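PDB 5IJA: hydrogenase-specific maturation endopeptidase from Thermococcus kodakarensis, which probably acts as an endopeptidase in the maturation of [NiFe] hydrogenase, and so as an activator of that enzyme. Local coordinates for residues E75-K80 with I112-I117; S61-P66 with K82-S87. One frame throughout, in Å; residues are numbered along the deposited sequence.

Overall arrangement
The two interactions lie on neighbouring parts of one alpha/beta domain, their centres about 12 Å apart. Interaction 1 sets the short helix 76-80 against strand 111-118 of the five-stranded mixed sheet and is largely buried; interaction 2 joins two surface loops about 15 Å from the centre of the chain. Along the sequence the segments alternate: 61-66, 75-80, 82-87, then 112-117. Strand 69-73 runs between the first two, and helix 88-103 follows 82-87. The contacts touch directly, through a probable backbone hydrogen bond of 3.2 Å between K80 O and I85 N and through F114 CZ packing on S87 OG, so the loop after helix 76-80 joins the buried helix-on-sheet contact to the surface loops of this protease domain.

Interaction 1. Residues E75-K80 with I112-I117; sequences EEIFEK and IHFIGI
I77 of helix 76-80 packs on strand 111-118, an inner strand of the mixed sheet in this alpha/beta fold; the axes of helix 76-80 and strand 112-117 come within 9.3 Å at 38°. At the start of the strand segment, I112 offers a methyl and its carbonyl to the same helix side chain: I77 CD1 lies 3.7 Å from I112 CG2 and 3.6 Å from I112 O, and the two isoleucines cross at about a right angle. H113 sends its CB away from the helix; its ring nitrogens are engaged elsewhere, ND1 with H71 and NE2 with E111, while only its backbone comes near I77. Next, F114 points its CB back toward the helix, where this atom is touched by both branches of I77, 3.9 Å from I77 CD1 and 4.0 Å from I77 CG2. Its CG stands anti to the backbone N (chi1 179°), which carries the ring onward past I77 toward S87. With an alanine in place of I77 both branches go, and a gap is likely to open against the I112 methyl and F114 CB. Further along, the strand leaves this helix, and the side chains of I115 and I117 both meet A139 of helix 130-146.

Interaction 2. Residues S61-P66 with K82-S87; sequences SDKLKP and KAEIRS
E84 and K63 form the ionic link between these two loops, a salt bridge with a hydrogen bond of 3.1 Å from K63 NZ to E84 OE2. The ammonium meets this oxygen from above the carboxylate plane, 60° out of it, and the lysine chain crosses the acid obliquely, with K63 CD 3.6 Å from E84 OE2. K63 runs extended to CE, its first torsion (chi1 164°) placing CG opposite the backbone N, and bends at the last torsion, which brings NZ to the carboxylate. The other oxygen, E84 OE1, has a long, weak ion pair with K80, so the acid probably feels positive charge from two lysines. S61, which is buried, has its OG 3.6 Å from E84 O. Within its own loop the hydroxyl accepts two weak hydrogen bonds, from K63 N and L64 N. Among the exposed side chains, D62 OD2 and R86 NH2 are 4.1 Å apart, opposite charges beyond salt-bridge range. The contact thus brings the loop between strands 52-59 and 69-73 against the link from helix 76-80 to helix 88-103, with I85 packing on I59 and F72 of those two strands and S87 at the N-cap of helix 88-103.

Interaction 1. Residues E75-K80 with I112-I117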
loop_
_atom_site.group_PDB
_atom_site.type_symbol
_atom_site.label_atom_id
_atom_site.label_comp_id
_atom_site.label_asym_id
_atom_site.label_seq_id
_atom_site.Cartn_x
_atom_site.Cartn_y
_atom_site.Cartn_z
ATOM N N GLU A 75 -12.400 -0.993 9.017
ATOM C CA GLU A 75 -12.096 -0.204 10.209
ATOM C C GLU A 75 -10.865 -0.754 10.931
ATOM O O GLU A 75 -10.143 -0.021 11.601
ATOM C CB GLU A 75 -13.305 -0.175 11.145
ATOM N N GLU A 76 -10.622 -2.050 10.754
ATOM C CA GLU A 76 -9.468 -2.735 11.332
ATOM C C GLU A 76 -8.144 -2.055 10.992
ATOM O O GLU A 76 -7.214 -2.077 11.790
ATOM C CB GLU A 76 -9.437 -4.194 10.850
ATOM C CG GLU A 76 -8.405 -5.093 11.544
ATOM C CD GLU A 76 -8.180 -6.417 10.815
ATOM O OE1 GLU A 76 -8.355 -6.462 9.575
ATOM O OE2 GLU A 76 -7.828 -7.415 11.484
ATOM N N ILE A 77 -8.059 -1.467 9.796
ATOM C CA ILE A 77 -6.822 -0.833 9.340
ATOM C C ILE A 77 -6.371 0.247 10.305
ATOM O O ILE A 77 -5.194 0.328 10.674
ATOM C CB ILE A 77 -6.982 -0.195 7.941
ATOM C CG1 ILE A 77 -7.330 -1.250 6.897
ATOM C CG2 ILE A 77 -5.714 0.548 7.537
ATOM C CD1 ILE A 77 -7.588 -0.652 5.527
ATOM N N PHE A 78 -7.322 1.075 10.719
ATOM C CA PHE A 78 -7.004 2.236 11.541
ATOM C C PHE A 78 -6.739 1.822 12.998
ATOM O O PHE A 78 -5.947 2.457 13.683
ATOM C CB PHE A 78 -8.124 3.275 11.432
ATOM C CG PHE A 78 -8.375 3.737 10.010
ATOM C CD1 PHE A 78 -7.489 4.605 9.376
ATOM C CD2 PHE A 78 -9.474 3.279 9.298
ATOM C CE1 PHE A 78 -7.704 5.022 8.061
ATOM C CE2 PHE A 78 -9.697 3.695 7.982
ATOM C CZ PHE A 78 -8.809 4.568 7.366
ATOM N N GLU A 79 -7.375 0.748 13.453
ATOM C CA GLU A 79 -7.079 0.196 14.781
ATOM C C GLU A 79 -5.657 -0.369 14.828
ATOM O O GLU A 79 -4.962 -0.246 15.831
ATOM C CB GLU A 79 -8.092 -0.888 15.152
ATOM N N LYS A 80 -5.242 -1.042 13.772
ATOM C CA LYS A 80 -3.899 -1.573 13.663
ATOM C C LYS A 80 -2.784 -0.556 13.549
ATOM O O LYS A 80 -1.733 -0.714 14.115
ATOM C CB LYS A 80 -3.807 -2.560 12.518
ATOM C CG LYS A 80 -4.722 -3.749 12.668
ATOM C CD LYS A 80 -4.289 -4.642 13.809
ATOM C CE LYS A 80 -5.153 -5.876 13.890
ATOM N NZ LYS A 80 -4.383 -7.074 14.311
ATOM N N ILE A 112 -11.729 -0.941 1.570
ATOM C CA ILE A 112 -10.306 -0.628 1.657
ATOM C C ILE A 112 -9.509 -1.765 2.281
ATOM O O ILE A 112 -9.873 -2.279 3.331
ATOM C CB ILE A 112 -10.040 0.637 2.486
ATOM C CG1 ILE A 112 -10.989 1.768 2.084
ATOM C CG2 ILE A 112 -8.559 1.052 2.354
ATOM C CD1 ILE A 112 -10.856 2.222 0.647
ATOM N N HIS A 113 -8.403 -2.120 1.633
ATOM C CA HIS A 113 -7.483 -3.144 2.105
ATOM C C HIS A 113 -6.093 -2.559 2.237
ATOM O O HIS A 113 -5.699 -1.708 1.432
ATOM C CB HIS A 113 -7.448 -4.326 1.123
ATOM C CG HIS A 113 -8.685 -5.162 1.140
ATOM N ND1 HIS A 113 -8.765 -6.350 1.832
ATOM C CD2 HIS A 113 -9.892 -4.985 0.555
ATOM C CE1 HIS A 113 -9.970 -6.866 1.680
ATOM N NE2 HIS A 113 -10.670 -6.065 0.900
ATOM N N PHE A 114 -5.348 -3.015 3.238
ATOM C CA PHE A 114 -3.995 -2.516 3.489
ATOM C C PHE A 114 -3.076 -3.713 3.550
ATOM O O PHE A 114 -3.271 -4.622 4.346
ATOM C CB PHE A 114 -3.909 -1.705 4.804
ATOM C CG PHE A 114 -2.537 -1.189 5.107
ATOM C CD1 PHE A 114 -1.629 -1.962 5.819
ATOM C CD2 PHE A 114 -2.140 0.068 4.675
ATOM C CE1 PHE A 114 -0.347 -1.495 6.080
ATOM C CE2 PHE A 114 -0.849 0.549 4.939
ATOM C CZ PHE A 114 0.042 -0.237 5.648
ATOM N N ILE A 115 -2.052 -3.696 2.703
ATOM C CA ILE A 115 -1.008 -4.700 2.739
ATOM C C ILE A 115 0.279 -4.015 3.146
ATOM O O ILE A 115 0.741 -3.096 2.457
ATOM C CB ILE A 115 -0.829 -5.375 1.374
ATOM C CG1 ILE A 115 -2.171 -5.926 0.893
ATOM C CG2 ILE A 115 0.229 -6.481 1.475
ATOM C CD1 ILE A 115 -2.115 -6.496 -0.557
ATOM N N GLY A 116 0.840 -4.431 4.278
ATOM C CA GLY A 116 2.070 -3.844 4.775
ATOM C C GLY A 116 3.238 -4.812 4.698
ATOM O O GLY A 116 3.119 -5.974 5.090
ATOM N N ILE A 117 4.359 -4.332 4.176
ATOM C CA ILE A 117 5.558 -5.151 4.032
ATOM C C ILE A 117 6.603 -4.660 5.016
ATOM O O ILE A 117 7.071 -3.520 4.914
ATOM C CB ILE A 117 6.115 -5.097 2.600
ATOM C CG1 ILE A 117 5.047 -5.542 1.596
ATOM C CG2 ILE A 117 7.373 -5.965 2.470
ATOM C CD1 ILE A 117 5.349 -5.106 0.164
#

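Interaction 2. Residues S61-P66 with K82-S87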
loop_
_atom_site.group_PDB
_atom_site.type_symbol
_atom_site.label_atom_id
_atom_site.label_comp_id
_atom_site.label_asym_id
_atom_site.label_seq_id
_atom_site.Cartn_x
_atom_site.Cartn_y
_atom_site.Cartn_z
ATOM N N SER A 61 7.606 -2.515 12.039
ATOM C CA SER A 61 6.994 -3.210 13.152
ATOM C C SER A 61 8.081 -3.856 13.996
ATOM O O SER A 61 9.209 -4.062 13.531
ATOM C CB SER A 61 6.003 -4.253 12.656
ATOM O OG SER A 61 5.455 -4.990 13.731
ATOM N N ASP A 62 7.746 -4.159 15.242
ATOM C CA ASP A 62 8.698 -4.817 16.123
ATOM C C ASP A 62 8.121 -6.110 16.680
ATOM O O ASP A 62 8.849 -6.940 17.221
ATOM C CB ASP A 62 9.120 -3.871 17.239
ATOM C CG ASP A 62 9.752 -2.606 16.703
ATOM O OD1 ASP A 62 10.390 -2.674 15.628
ATOM O OD2 ASP A 62 9.610 -1.540 17.345
ATOM N N LYS A 63 6.812 -6.276 16.545
ATOM C CA LYS A 63 6.182 -7.552 16.845
ATOM C C LYS A 63 6.585 -8.560 15.772
ATOM O O LYS A 63 6.634 -9.766 16.019
ATOM C CB LYS A 63 4.654 -7.411 16.914
ATOM C CG LYS A 63 3.879 -8.738 16.850
ATOM C CD LYS A 63 2.416 -8.576 17.256
ATOM C CE LYS A 63 1.615 -9.843 16.983
ATOM N NZ LYS A 63 0.218 -9.555 16.537
ATOM N N LEU A 64 6.896 -8.048 14.583
ATOM C CA LEU A 64 7.162 -8.895 13.434
ATOM C C LEU A 64 8.573 -8.695 12.905
ATOM O O LEU A 64 9.207 -7.672 13.171
ATOM C CB LEU A 64 6.144 -8.617 12.330
ATOM C CG LEU A 64 4.665 -8.789 12.684
ATOM C CD1 LEU A 64 3.820 -8.364 11.512
ATOM C CD2 LEU A 64 4.342 -10.222 13.061
ATOM N N LYS A 65 9.054 -9.680 12.150
ATOM C CA LYS A 65 10.400 -9.642 11.588
ATOM C C LYS A 65 10.359 -9.139 10.148
ATOM O O LYS A 65 9.330 -9.232 9.495
ATOM C CB LYS A 65 11.045 -11.031 11.652
ATOM N N PRO A 66 11.477 -8.595 9.654
ATOM C CA PRO A 66 11.560 -8.111 8.272
ATOM C C PRO A 66 11.139 -9.126 7.214
ATOM O O PRO A 66 11.442 -10.317 7.314
ATOM C CB PRO A 66 13.039 -7.774 8.119
ATOM C CG PRO A 66 13.443 -7.340 9.484
ATOM C CD PRO A 66 12.669 -8.220 10.435
ATOM N N LYS A 82 -2.699 2.138 14.767
ATOM C CA LYS A 82 -2.536 2.858 15.995
ATOM C C LYS A 82 -1.322 2.398 16.759
ATOM O O LYS A 82 -0.491 3.194 17.153
ATOM C CB LYS A 82 -3.766 2.716 16.848
ATOM C CG LYS A 82 -4.808 3.705 16.433
ATOM C CD LYS A 82 -6.009 3.650 17.326
ATOM C CE LYS A 82 -6.996 4.692 16.884
ATOM N NZ LYS A 82 -7.378 4.426 15.484
ATOM N N ALA A 83 -1.184 1.099 16.898
ATOM C CA ALA A 83 -0.116 0.578 17.713
ATOM C C ALA A 83 0.801 -0.329 16.920
ATOM O O ALA A 83 2.003 -0.109 16.808
ATOM C CB ALA A 83 -0.711 -0.186 18.877
ATOM N N GLU A 84 0.214 -1.364 16.373
ATOM C CA GLU A 84 1.002 -2.416 15.813
ATOM C C GLU A 84 1.861 -2.053 14.638
ATOM O O GLU A 84 2.950 -2.536 14.523
ATOM C CB GLU A 84 0.106 -3.567 15.467
ATOM C CG GLU A 84 0.626 -4.866 15.991
ATOM C CD GLU A 84 -0.233 -5.994 15.550
ATOM O OE1 GLU A 84 -1.437 -5.961 15.855
ATOM O OE2 GLU A 84 0.307 -6.888 14.892
ATOM N N ILE A 85 1.366 -1.228 13.749
ATOM C CA ILE A 85 1.988 -1.068 12.449
ATOM C C ILE A 85 2.399 0.350 12.222
ATOM O O ILE A 85 1.669 1.226 12.586
ATOM C CB ILE A 85 0.986 -1.398 11.328
ATOM C CG1 ILE A 85 0.442 -2.821 11.425
ATOM C CG2 ILE A 85 1.600 -1.214 9.973
ATOM C CD1 ILE A 85 1.307 -3.822 12.151
ATOM N N ARG A 86 3.531 0.586 11.590
ATOM C CA ARG A 86 3.895 1.961 11.299
ATOM C C ARG A 86 4.251 2.201 9.861
ATOM O O ARG A 86 5.303 1.838 9.418
ATOM C CB ARG A 86 5.030 2.435 12.208
ATOM C CG ARG A 86 4.936 1.814 13.585
ATOM C CD ARG A 86 6.094 2.204 14.482
ATOM N NE ARG A 86 6.266 1.238 15.548
ATOM C CZ ARG A 86 5.862 1.403 16.802
ATOM N NH1 ARG A 86 5.270 2.518 17.193
ATOM N NH2 ARG A 86 6.061 0.440 17.677
ATOM N N SER A 87 3.378 2.898 9.152
ATOM C CA SER A 87 3.731 3.361 7.837
ATOM C C SER A 87 3.570 4.822 7.836
ATOM O O SER A 87 2.482 5.345 7.820
ATOM C CB SER A 87 2.867 2.758 6.775
ATOM O OG SER A 87 1.561 3.086 6.980
#